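Local coordinates for glycosyl hydrolase, family 31/fibronectin type III domain protein (Clostridium perfringens, PDB 4P5Y) that probably serves as a galactose-type sugar-binding module of the F5/8 type C (discoidin-like) family, here holding N-acetylgalactosamine and a calcium ion, at residues S24-I29 / I66-D71; W52-Q57 / K155-A160; N77-L82 / A160-Y165; N86-H91 / L149-N154. One frame throughout, in Å; residues are numbered along the deposited sequence.

Contact 1. Residues S24-I29 / I66-D71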
# COMPACT_ATOMS: atom_id res chain seq x y z
N SER A 24 7.82 -6.61 11.37
CA SER A 24 8.02 -6.12 12.73
C SER A 24 8.66 -4.74 12.72
O SER A 24 8.56 -4.00 13.69
CB SER A 24 8.89 -7.08 13.54
OG SER A 24 10.22 -7.09 13.04
N LYS A 25 9.32 -4.39 11.63
CA LYS A 25 9.95 -3.08 11.53
C LYS A 25 8.96 -1.98 11.21
O LYS A 25 9.30 -0.80 11.30
CB LYS A 25 11.04 -3.08 10.46
CG LYS A 25 12.14 -4.09 10.70
CD LYS A 25 12.68 -3.98 12.11
CE LYS A 25 13.69 -5.09 12.40
NZ LYS A 25 14.10 -5.07 13.84
N LEU A 26 7.73 -2.34 10.84
CA LEU A 26 6.77 -1.35 10.37
C LEU A 26 5.63 -1.07 11.35
O LEU A 26 5.26 -1.91 12.16
CB LEU A 26 6.17 -1.81 9.04
CG LEU A 26 7.16 -2.48 8.09
CD1 LEU A 26 6.40 -3.01 6.88
CD2 LEU A 26 8.27 -1.51 7.68
N GLU A 27 5.08 0.14 11.26
CA GLU A 27 3.92 0.52 12.05
C GLU A 27 3.03 1.48 11.26
O GLU A 27 3.49 2.52 10.78
CB GLU A 27 4.36 1.15 13.37
CG GLU A 27 3.21 1.64 14.24
CD GLU A 27 3.66 2.54 15.38
OE1 GLU A 27 4.88 2.84 15.47
OE2 GLU A 27 2.79 2.95 16.18
N ALA A 28 1.75 1.14 11.13
CA ALA A 28 0.81 2.04 10.48
C ALA A 28 0.40 3.13 11.47
O ALA A 28 -0.29 2.87 12.46
CB ALA A 28 -0.42 1.27 9.95
N ILE A 29 0.85 4.35 11.23
CA ILE A 29 0.55 5.39 12.19
C ILE A 29 -0.69 6.17 11.79
O ILE A 29 -1.30 6.83 12.61
CB ILE A 29 1.73 6.37 12.39
CG1 ILE A 29 2.11 7.05 11.08
CG2 ILE A 29 2.93 5.63 12.97
CD1 ILE A 29 3.24 8.02 11.25
N ILE A 66 -2.41 5.77 3.46
CA ILE A 66 -1.99 5.15 4.72
C ILE A 66 -0.50 5.45 4.96
O ILE A 66 0.31 5.42 4.04
CB ILE A 66 -2.24 3.64 4.69
CG1 ILE A 66 -1.74 2.99 5.98
CG2 ILE A 66 -1.56 3.02 3.50
CD1 ILE A 66 -2.22 1.54 6.15
N THR A 67 -0.16 5.78 6.20
CA THR A 67 1.21 6.15 6.48
C THR A 67 1.88 5.11 7.34
O THR A 67 1.43 4.80 8.44
CB THR A 67 1.32 7.51 7.16
OG1 THR A 67 0.86 8.53 6.26
CG2 THR A 67 2.77 7.80 7.56
N ILE A 68 2.96 4.56 6.81
CA ILE A 68 3.72 3.53 7.50
C ILE A 68 4.97 4.14 8.10
O ILE A 68 5.75 4.81 7.41
CB ILE A 68 4.13 2.38 6.53
CG1 ILE A 68 2.89 1.79 5.85
CG2 ILE A 68 4.96 1.32 7.25
CD1 ILE A 68 1.70 1.57 6.78
N LYS A 69 5.15 3.91 9.39
CA LYS A 69 6.39 4.30 10.07
C LYS A 69 7.34 3.13 10.27
O LYS A 69 6.94 2.07 10.78
CB LYS A 69 6.09 4.94 11.41
CG LYS A 69 7.29 5.04 12.33
CD LYS A 69 6.92 5.80 13.58
CE LYS A 69 8.08 5.96 14.53
NZ LYS A 69 7.64 6.82 15.66
N LEU A 70 8.60 3.35 9.91
CA LEU A 70 9.66 2.36 10.05
C LEU A 70 10.40 2.59 11.38
O LEU A 70 10.34 3.68 11.93
CB LEU A 70 10.62 2.43 8.85
CG LEU A 70 10.04 2.03 7.48
CD1 LEU A 70 8.76 2.78 7.19
CD2 LEU A 70 11.01 2.25 6.35
N ASP A 71 11.09 1.57 11.90
CA ASP A 71 11.70 1.69 13.23
C ASP A 71 12.94 2.57 13.21
O ASP A 71 13.37 3.09 14.24
CB ASP A 71 12.05 0.31 13.80
CG ASP A 71 13.10 -0.42 12.99
OD1 ASP A 71 12.96 -0.49 11.75
OD2 ASP A 71 14.07 -0.95 13.60
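Glu27 and Lys69 face each other as an antiparallel hydrogen-bonded pair. Lys69 N reaches Glu27 O at 2.6 Å in a nearly straight bond (169°), whereas the return bond from Glu27 N to Lys69 O, 2.7 Å, is bent to 133°. Ile29 N then gives a further bond to Thr67 O at 2.9 Å. On the face that carries Glu27 and Lys69, the two side chains run alongside each other in the same direction. Ile29 lies across the root of the lysine at about a right angle, its CG2 3.6 Å from Lys69 CB, and its CG1 branch rests on the Thr67 methyl. The other face is apolar: Leu26 CB meets Ile68 CG2 at 3.8 Å. Ile68 chi2 is -43°, which turns CD1 back over Ala28 CB, also at 3.8 Å. Behind this face, Phe164 packs on Leu26, Ile68 and Leu70, so strands 26-31 and 64-70 present one layer of a beta-sandwich core. Where the pair ends, Lys25 CD lies over the Asp71 carboxylate, whose OD1 is held by Tyr74 OH. With Lys25 NZ 4.1 Å from Asp71 OD2, the charges probably attract each other without forming a salt bridge, and backbone bonds with buried hydrocarbon carry the contact.

Contact 2. Residues W52-Q57 / K155-A160. With CA (calcium ion), chain C; NGA (2-acetamido-2-deoxy-beta-D-galactopyranose), chain B.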
# COMPACT_ATOMS: atom_id res chain seq x y z
N TRP A 52 -6.24 -3.83 5.52
CA TRP A 52 -6.77 -2.50 5.76
C TRP A 52 -7.81 -2.17 4.69
O TRP A 52 -7.59 -2.40 3.51
CB TRP A 52 -5.66 -1.46 5.72
CG TRP A 52 -6.18 -0.06 5.63
CD1 TRP A 52 -6.97 0.58 6.54
CD2 TRP A 52 -5.91 0.88 4.59
NE1 TRP A 52 -7.22 1.86 6.13
CE2 TRP A 52 -6.59 2.07 4.93
CE3 TRP A 52 -5.17 0.85 3.41
CZ2 TRP A 52 -6.54 3.22 4.12
CZ3 TRP A 52 -5.14 1.98 2.60
CH2 TRP A 52 -5.82 3.15 2.97
N HIS A 53 -8.95 -1.66 5.12
CA HIS A 53 -10.00 -1.24 4.20
C HIS A 53 -10.41 0.15 4.67
O HIS A 53 -10.48 0.40 5.88
CB HIS A 53 -11.18 -2.22 4.23
CG HIS A 53 -12.08 -2.13 3.03
ND1 HIS A 53 -12.82 -1.01 2.73
CD2 HIS A 53 -12.39 -3.05 2.09
CE1 HIS A 53 -13.53 -1.23 1.64
NE2 HIS A 53 -13.29 -2.46 1.23
N SER A 54 -10.66 1.06 3.73
CA SER A 54 -11.08 2.41 4.09
C SER A 54 -12.60 2.49 4.15
O SER A 54 -13.30 1.55 3.73
CB SER A 54 -10.52 3.43 3.09
OG SER A 54 -11.03 3.19 1.79
N ALA A 55 -13.12 3.59 4.68
CA ALA A 55 -14.56 3.70 4.89
C ALA A 55 -15.30 3.73 3.55
O ALA A 55 -14.76 4.15 2.53
CB ALA A 55 -14.90 4.94 5.72
N TYR A 56 -16.55 3.26 3.56
CA TYR A 56 -17.36 3.27 2.35
C TYR A 56 -18.76 3.76 2.65
O TYR A 56 -19.74 3.27 2.08
CB TYR A 56 -17.40 1.88 1.71
CG TYR A 56 -17.67 0.74 2.67
CD1 TYR A 56 -18.98 0.35 2.97
CD2 TYR A 56 -16.64 0.06 3.28
CE1 TYR A 56 -19.23 -0.69 3.85
CE2 TYR A 56 -16.88 -0.98 4.15
CZ TYR A 56 -18.17 -1.35 4.44
OH TYR A 56 -18.39 -2.40 5.32
N GLN A 57 -18.87 4.74 3.54
CA GLN A 57 -20.14 5.42 3.75
C GLN A 57 -20.45 6.32 2.54
O GLN A 57 -19.66 6.37 1.59
CB GLN A 57 -20.11 6.23 5.05
CG GLN A 57 -19.73 5.40 6.29
CD GLN A 57 -20.48 4.08 6.37
OE1 GLN A 57 -21.66 4.00 6.03
NE2 GLN A 57 -19.79 3.03 6.81
N LYS A 155 -14.08 4.32 -4.96
CA LYS A 155 -14.66 4.87 -3.74
C LYS A 155 -13.84 4.47 -2.51
O LYS A 155 -13.56 5.30 -1.65
CB LYS A 155 -16.11 4.41 -3.57
CG LYS A 155 -16.79 4.89 -2.29
CD LYS A 155 -18.24 4.41 -2.28
CE LYS A 155 -19.01 4.90 -1.06
NZ LYS A 155 -19.41 6.33 -1.16
N TYR A 156 -13.44 3.20 -2.44
CA TYR A 156 -12.72 2.73 -1.27
C TYR A 156 -11.49 1.91 -1.65
O TYR A 156 -11.44 1.32 -2.73
CB TYR A 156 -13.65 1.93 -0.36
CG TYR A 156 -14.59 1.01 -1.09
CD1 TYR A 156 -14.16 -0.21 -1.60
CD2 TYR A 156 -15.92 1.36 -1.27
CE1 TYR A 156 -15.02 -1.06 -2.28
CE2 TYR A 156 -16.79 0.52 -1.94
CZ TYR A 156 -16.34 -0.68 -2.44
OH TYR A 156 -17.23 -1.50 -3.10
N ALA A 157 -10.50 1.88 -0.76
CA ALA A 157 -9.29 1.11 -0.99
C ALA A 157 -9.03 0.10 0.11
O ALA A 157 -9.40 0.30 1.28
CB ALA A 157 -8.09 2.03 -1.12
N SER A 158 -8.39 -1.00 -0.27
CA SER A 158 -7.87 -1.95 0.70
C SER A 158 -6.45 -2.37 0.31
O SER A 158 -6.01 -2.16 -0.82
CB SER A 158 -8.80 -3.16 0.83
OG SER A 158 -9.05 -3.78 -0.42
N ALA A 159 -5.73 -2.91 1.28
CA ALA A 159 -4.43 -3.52 1.04
C ALA A 159 -4.26 -4.65 2.04
O ALA A 159 -4.52 -4.48 3.24
CB ALA A 159 -3.29 -2.50 1.18
N ALA A 160 -3.83 -5.80 1.54
CA ALA A 160 -3.56 -6.94 2.40
C ALA A 160 -2.18 -6.78 3.02
O ALA A 160 -1.99 -7.00 4.21
CB ALA A 160 -3.68 -8.26 1.63
CA CA C . -2.35 -7.97 6.40
C1 NGA B . -18.51 -5.38 1.70
C2 NGA B . -17.11 -5.76 2.16
C3 NGA B . -16.41 -4.52 2.71
C4 NGA B . -16.48 -3.39 1.70
C5 NGA B . -17.94 -3.15 1.34
C6 NGA B . -18.13 -1.98 0.37
C7 NGA B . -16.84 -8.11 2.81
C8 NGA B . -16.99 -9.12 3.91
N2 NGA B . -17.11 -6.84 3.14
O1 NGA B . -19.13 -6.48 1.06
O3 NGA B . -15.06 -4.81 3.06
O4 NGA B . -15.77 -3.74 0.53
O5 NGA B . -18.44 -4.33 0.77
O6 NGA B . -19.01 -2.35 -0.67
O7 NGA B . -16.49 -8.48 1.68
O HOH W 1 -12.84 5.40 1.03
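His53, Tyr56 and Tyr156 form an aromatic cluster at one end of the beta-sandwich of this F5/8 type C domain, and the bound N-acetylgalactosamine sits against it. The tightly packed part is the short antiparallel pairing of strands 52-53 and 158-166. Trp52 N donates to Ala159 O at 2.9 Å, and Ser54 N to Ala157 O. Ser54 OG, placed between its backbone N and carbonyl carbon, turns back to accept from Ala157 N at 2.9 Å, almost linearly (170°). Trp52 continues inward onto Val64 and Ile66, while its NE1 is taken by Ser33 O. His53 ND1 gives its N-H to Ser54 O within the ring plane, which fixes the rotation of the imidazole and turns NE2 to the sugar; the bond from NE2 to O4 is weak and bent. Tyr56 directs an edge to the face of Tyr156, with the planes 68° apart, and its CB touches Tyr156 CD2. One face of the Tyr56 ring carries the sugar, C5 over the ring centre, and Asp36 OD2 is hydrogen-bonded to Tyr56 OH. Packing is looser toward Gln57, an exposed residue. There a water bridges the segments: it accepts from Ser54 OG and donates to Ala55 O and Lys155 O. The Lys155 chain runs straight as far as CE and bends at chi4 (76°), bringing NZ to Gln57 O at 2.8 Å.

Contact 3. Residues N77-L82 / A160-Y165. With CA (calcium ion), chain C.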
# COMPACT_ATOMS: atom_id res chain seq x y z
N ASN A 77 13.93 1.30 -1.87
CA ASN A 77 13.80 1.36 -3.33
C ASN A 77 12.72 0.45 -3.90
O ASN A 77 12.70 0.18 -5.09
CB ASN A 77 15.13 1.02 -4.01
CG ASN A 77 15.67 -0.33 -3.57
OD1 ASN A 77 14.95 -1.15 -3.00
ND2 ASN A 77 16.95 -0.55 -3.82
N GLN A 78 11.81 -0.02 -3.04
CA GLN A 78 10.69 -0.83 -3.50
C GLN A 78 9.75 -1.17 -2.38
O GLN A 78 10.18 -1.43 -1.26
CB GLN A 78 11.20 -2.14 -4.12
CG GLN A 78 10.10 -3.12 -4.45
CD GLN A 78 10.58 -4.30 -5.28
OE1 GLN A 78 11.61 -4.23 -5.95
NE2 GLN A 78 9.84 -5.40 -5.23
N ILE A 79 8.46 -1.17 -2.69
CA ILE A 79 7.48 -1.82 -1.84
C ILE A 79 6.65 -2.76 -2.71
O ILE A 79 6.52 -2.52 -3.91
CB ILE A 79 6.57 -0.82 -1.11
CG1 ILE A 79 5.59 -0.16 -2.08
CG2 ILE A 79 7.39 0.23 -0.38
CD1 ILE A 79 4.55 0.71 -1.38
N ASP A 80 6.13 -3.83 -2.12
CA ASP A 80 5.18 -4.69 -2.80
C ASP A 80 3.78 -4.46 -2.25
O ASP A 80 3.57 -4.36 -1.03
CB ASP A 80 5.52 -6.17 -2.66
CG ASP A 80 6.82 -6.52 -3.33
OD1 ASP A 80 7.36 -5.65 -4.03
OD2 ASP A 80 7.30 -7.66 -3.15
N TYR A 81 2.84 -4.39 -3.17
CA TYR A 81 1.45 -4.24 -2.82
C TYR A 81 0.74 -5.58 -3.00
O TYR A 81 0.68 -6.13 -4.10
CB TYR A 81 0.80 -3.16 -3.68
CG TYR A 81 -0.70 -3.14 -3.56
CD1 TYR A 81 -1.32 -2.51 -2.50
CD2 TYR A 81 -1.51 -3.76 -4.51
CE1 TYR A 81 -2.69 -2.49 -2.38
CE2 TYR A 81 -2.89 -3.74 -4.41
CZ TYR A 81 -3.47 -3.10 -3.34
OH TYR A 81 -4.83 -3.07 -3.21
N LEU A 82 0.20 -6.10 -1.90
CA LEU A 82 -0.53 -7.35 -1.94
C LEU A 82 -2.02 -7.11 -1.84
O LEU A 82 -2.53 -6.74 -0.77
CB LEU A 82 -0.10 -8.27 -0.81
CG LEU A 82 -0.77 -9.64 -0.84
CD1 LEU A 82 -0.41 -10.41 -2.11
CD2 LEU A 82 -0.38 -10.40 0.40
N ALA A 160 -3.83 -5.80 1.54
CA ALA A 160 -3.56 -6.94 2.40
C ALA A 160 -2.18 -6.78 3.02
O ALA A 160 -1.99 -7.00 4.21
CB ALA A 160 -3.68 -8.26 1.63
N GLU A 161 -1.20 -6.37 2.21
CA GLU A 161 0.15 -6.15 2.70
C GLU A 161 0.87 -5.05 1.95
O GLU A 161 0.68 -4.83 0.76
CB GLU A 161 0.99 -7.41 2.59
CG GLU A 161 0.81 -8.44 3.67
CD GLU A 161 2.01 -9.40 3.74
OE1 GLU A 161 2.00 -10.45 3.06
OE2 GLU A 161 2.98 -9.08 4.46
N LEU A 162 1.75 -4.37 2.68
CA LEU A 162 2.80 -3.59 2.07
C LEU A 162 4.13 -4.15 2.56
O LEU A 162 4.41 -4.14 3.76
CB LEU A 162 2.68 -2.11 2.42
CG LEU A 162 1.38 -1.48 1.98
CD1 LEU A 162 1.24 -0.10 2.58
CD2 LEU A 162 1.32 -1.44 0.45
N VAL A 163 4.93 -4.64 1.61
CA VAL A 163 6.27 -5.13 1.89
C VAL A 163 7.33 -4.08 1.53
O VAL A 163 7.33 -3.59 0.42
CB VAL A 163 6.51 -6.45 1.12
CG1 VAL A 163 7.93 -6.98 1.34
CG2 VAL A 163 5.46 -7.49 1.53
N PHE A 164 8.20 -3.72 2.46
CA PHE A 164 9.22 -2.69 2.23
C PHE A 164 10.57 -3.31 1.96
O PHE A 164 10.91 -4.32 2.57
CB PHE A 164 9.33 -1.73 3.44
CG PHE A 164 8.15 -0.84 3.63
CD1 PHE A 164 6.91 -1.36 3.96
CD2 PHE A 164 8.27 0.54 3.48
CE1 PHE A 164 5.80 -0.54 4.12
CE2 PHE A 164 7.17 1.37 3.65
CZ PHE A 164 5.93 0.82 3.97
N TYR A 165 11.36 -2.72 1.08
CA TYR A 165 12.76 -3.14 0.87
C TYR A 165 13.72 -1.96 1.04
O TYR A 165 13.49 -0.89 0.49
CB TYR A 165 12.95 -3.74 -0.53
CG TYR A 165 12.07 -4.91 -0.88
CD1 TYR A 165 10.73 -4.73 -1.18
CD2 TYR A 165 12.58 -6.20 -0.94
CE1 TYR A 165 9.91 -5.80 -1.52
CE2 TYR A 165 11.77 -7.28 -1.28
CZ TYR A 165 10.44 -7.07 -1.57
OH TYR A 165 9.64 -8.14 -1.92
CA CA C . -2.35 -7.97 6.40
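Tyr165 reaches diagonally across to Asp80 on the neighbouring strand, and its OH donates to Asp80 OD2 at 2.7 Å from above the carboxylate plane. Asp80 CG stands anti to the carbonyl carbon (chi1 -65°), an orientation that also brings OD1 to Gln78. Gln78 is extended, CG anti to the backbone N (chi1 172°), and lies alongside the tyrosine with its amide over one ring face; NE2 gives a hydrogen bond to the syn lone pair of Asp80 OD1 at 2.8 Å. The carboxylate is thus gripped at both oxygens. Gln78 NE2 also bonds to Lys13 O, in the segment that follows the His-tag and is probably vector-derived. These side chains project from two central strands, 73-82 and 158-166, of the four-stranded antiparallel sheet of the sandwich. Facing the other sheet are Ile79, Tyr81, Leu162 and Phe164. Ile79 CG2 makes a CH-pi contact over the Phe164 ring, 4.2 Å from its centroid, and Leu162 CD2 meets the edge of the Tyr81 ring at 4.1 Å from CD1. A classic beta bulge sets Ala160 and Glu161 both against Leu82, whose O accepts from Ala160 N at 2.8 Å and from Glu161 N at 3.3 Å. Leu82 CD2 packs beside the Glu161 side chain. Ala160 O binds the calcium ion at 2.4 Å, a site completed in part by Asn42, Asp45, Asp47 and Thr50.

Contact 4. Residues N86-H91 / L149-N154. With NGA (2-acetamido-2-deoxy-beta-D-galactopyranose), chain B.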
# COMPACT_ATOMS: atom_id res chain seq x y z
N ASN A 86 -9.41 -12.39 -0.82
CA ASN A 86 -10.73 -13.01 -0.95
C ASN A 86 -11.75 -12.20 -1.75
O ASN A 86 -12.87 -12.66 -1.96
CB ASN A 86 -11.32 -13.32 0.44
CG ASN A 86 -11.31 -12.12 1.39
OD1 ASN A 86 -10.85 -11.03 1.05
ND2 ASN A 86 -11.82 -12.34 2.59
N SER A 87 -11.35 -11.03 -2.22
CA SER A 87 -12.28 -10.10 -2.84
C SER A 87 -11.55 -8.99 -3.57
O SER A 87 -10.46 -8.59 -3.15
CB SER A 87 -13.21 -9.49 -1.78
OG SER A 87 -13.96 -8.39 -2.29
N ARG A 88 -12.14 -8.49 -4.65
CA ARG A 88 -11.54 -7.39 -5.40
C ARG A 88 -11.90 -6.02 -4.83
O ARG A 88 -11.39 -5.01 -5.28
CB ARG A 88 -11.95 -7.46 -6.88
CG ARG A 88 -13.45 -7.50 -7.11
CD ARG A 88 -14.08 -6.12 -7.09
NE ARG A 88 -15.54 -6.20 -7.19
CZ ARG A 88 -16.24 -5.95 -8.30
NH1 ARG A 88 -15.62 -5.59 -9.41
NH2 ARG A 88 -17.56 -6.06 -8.29
N ASN A 89 -12.77 -5.99 -3.83
CA ASN A 89 -13.18 -4.72 -3.25
C ASN A 89 -12.04 -3.97 -2.58
O ASN A 89 -11.50 -4.40 -1.55
CB ASN A 89 -14.33 -4.95 -2.26
CG ASN A 89 -15.69 -4.92 -2.95
OD1 ASN A 89 -15.77 -4.99 -4.18
ND2 ASN A 89 -16.75 -4.80 -2.16
N GLY A 90 -11.68 -2.84 -3.18
CA GLY A 90 -10.60 -2.01 -2.69
C GLY A 90 -9.30 -2.28 -3.43
O GLY A 90 -8.27 -1.71 -3.07
N HIS A 91 -9.32 -3.14 -4.45
CA HIS A 91 -8.13 -3.38 -5.26
C HIS A 91 -7.60 -2.10 -5.89
O HIS A 91 -8.29 -1.47 -6.71
CB HIS A 91 -8.40 -4.42 -6.34
CG HIS A 91 -8.26 -5.84 -5.88
ND1 HIS A 91 -8.07 -6.89 -6.75
CD2 HIS A 91 -8.30 -6.38 -4.64
CE1 HIS A 91 -7.99 -8.02 -6.07
NE2 HIS A 91 -8.13 -7.74 -4.79
N LEU A 149 -10.72 -0.57 -7.58
CA LEU A 149 -11.84 -1.43 -7.97
C LEU A 149 -12.76 -1.76 -6.80
O LEU A 149 -12.33 -1.76 -5.65
CB LEU A 149 -11.34 -2.75 -8.56
CG LEU A 149 -10.41 -2.73 -9.76
CD1 LEU A 149 -10.03 -4.15 -10.08
CD2 LEU A 149 -11.10 -2.09 -10.92
N GLY A 150 -14.00 -2.09 -7.12
CA GLY A 150 -14.92 -2.65 -6.14
C GLY A 150 -16.31 -2.68 -6.72
O GLY A 150 -16.52 -2.20 -7.83
N ASP A 151 -17.27 -3.23 -5.98
CA ASP A 151 -18.67 -3.17 -6.40
C ASP A 151 -19.03 -1.76 -6.80
O ASP A 151 -19.85 -1.55 -7.69
CB ASP A 151 -19.58 -3.66 -5.29
CG ASP A 151 -19.24 -5.06 -4.84
OD1 ASP A 151 -18.87 -5.89 -5.71
OD2 ASP A 151 -19.33 -5.33 -3.63
N THR A 152 -18.41 -0.79 -6.14
CA THR A 152 -18.40 0.59 -6.61
C THR A 152 -16.94 0.93 -6.83
O THR A 152 -16.13 0.78 -5.93
CB THR A 152 -19.04 1.57 -5.62
OG1 THR A 152 -20.27 1.02 -5.13
CG2 THR A 152 -19.30 2.91 -6.28
N ASN A 153 -16.59 1.35 -8.04
CA ASN A 153 -15.19 1.63 -8.32
C ASN A 153 -14.80 3.01 -7.83
O ASN A 153 -15.63 3.89 -7.72
CB ASN A 153 -14.88 1.50 -9.81
CG ASN A 153 -14.97 0.07 -10.29
OD1 ASN A 153 -14.52 -0.86 -9.62
ND2 ASN A 153 -15.56 -0.12 -11.46
N ASN A 154 -13.52 3.17 -7.51
CA ASN A 154 -13.00 4.47 -7.14
C ASN A 154 -13.69 5.12 -5.95
O ASN A 154 -13.86 6.33 -5.93
CB ASN A 154 -13.08 5.41 -8.33
CG ASN A 154 -12.13 5.01 -9.44
OD1 ASN A 154 -10.97 4.68 -9.18
ND2 ASN A 154 -12.63 5.00 -10.68
C1 NGA B . -18.51 -5.38 1.70
C2 NGA B . -17.11 -5.76 2.16
C3 NGA B . -16.41 -4.52 2.71
C4 NGA B . -16.48 -3.39 1.70
C5 NGA B . -17.94 -3.15 1.34
C6 NGA B . -18.13 -1.98 0.37
C7 NGA B . -16.84 -8.11 2.81
C8 NGA B . -16.99 -9.12 3.91
N2 NGA B . -17.11 -6.84 3.14
O1 NGA B . -19.13 -6.48 1.06
O3 NGA B . -15.06 -4.81 3.06
O4 NGA B . -15.77 -3.74 0.53
O5 NGA B . -18.44 -4.33 0.77
O6 NGA B . -19.01 -2.35 -0.67
O7 NGA B . -16.49 -8.48 1.68
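Arg88 CG lies between its backbone N and carbonyl carbon (chi1 55°), and a bend at chi2 (83°) folds the chain over Gly150 to bring the guanidinium to Asp151. One face of that flat group covers the Gly150-Asp151 peptide, with Gly150 C 3.6 Å above its centre. Arg88 NH2 forms a salt bridge to Asp151 OD1 at 2.9 Å, meeting the oxygen on its anti side. Asn89 completes the grip on the aspartate: its OD1 accepts from Asp151 N at 2.9 Å, and its ND2 donates to Asp151 OD2 at 3.0 Å. The latter approach is nearly in the amide plane but far above the carboxylate plane. The same ND2 donates to O4 of the N-acetylgalactosamine at 3.1 Å, with a weak, longer bond to the ring oxygen O5. Behind these groups, the backbones join two loops at the sugar-binding end of the beta-sandwich. A type II turn from Arg88 to His91, with glycine at its third position, carries a G1 bulge in which Gly90 and His91 both face Leu149. Gly90 N donates to Leu149 O at 2.8 Å, and Leu149 N to His91 O at 2.7 Å. An ST turn, Asn89 N to Ser87 OG, overlaps its start, while Ser158 OG and Arg84 hold Asn89 O. Asp151, bonded to both ends of the Asn89 amide, thus probably acts as a second-shell residue that holds ND2 toward the sugar, and Arg88 may offset its negative charge.

How the contacts relate
From the N terminus, strand 26-31 enters contact 1 with strand 64-70, closing a loop in which strand 52-53 lies. That strand waits for the late partner 155-160, so contacts 1 and 2 cross. Next comes strand 73-82, whose contact 3 with 160-165 follows contact 1 in series and crosses contact 2, sharing Ala160. Contacts 2 and 3 close the long loops running from 52-57 and 77-82 to strand 158-166, and contact 4, pairing 86-91 with 149-154, closes a shorter loop inside both. Contacts 1 and 3 join the two sheets of the sandwich through Phe164, while contacts 2 and 4 meet at Ser158 and Tyr156 around the sugar.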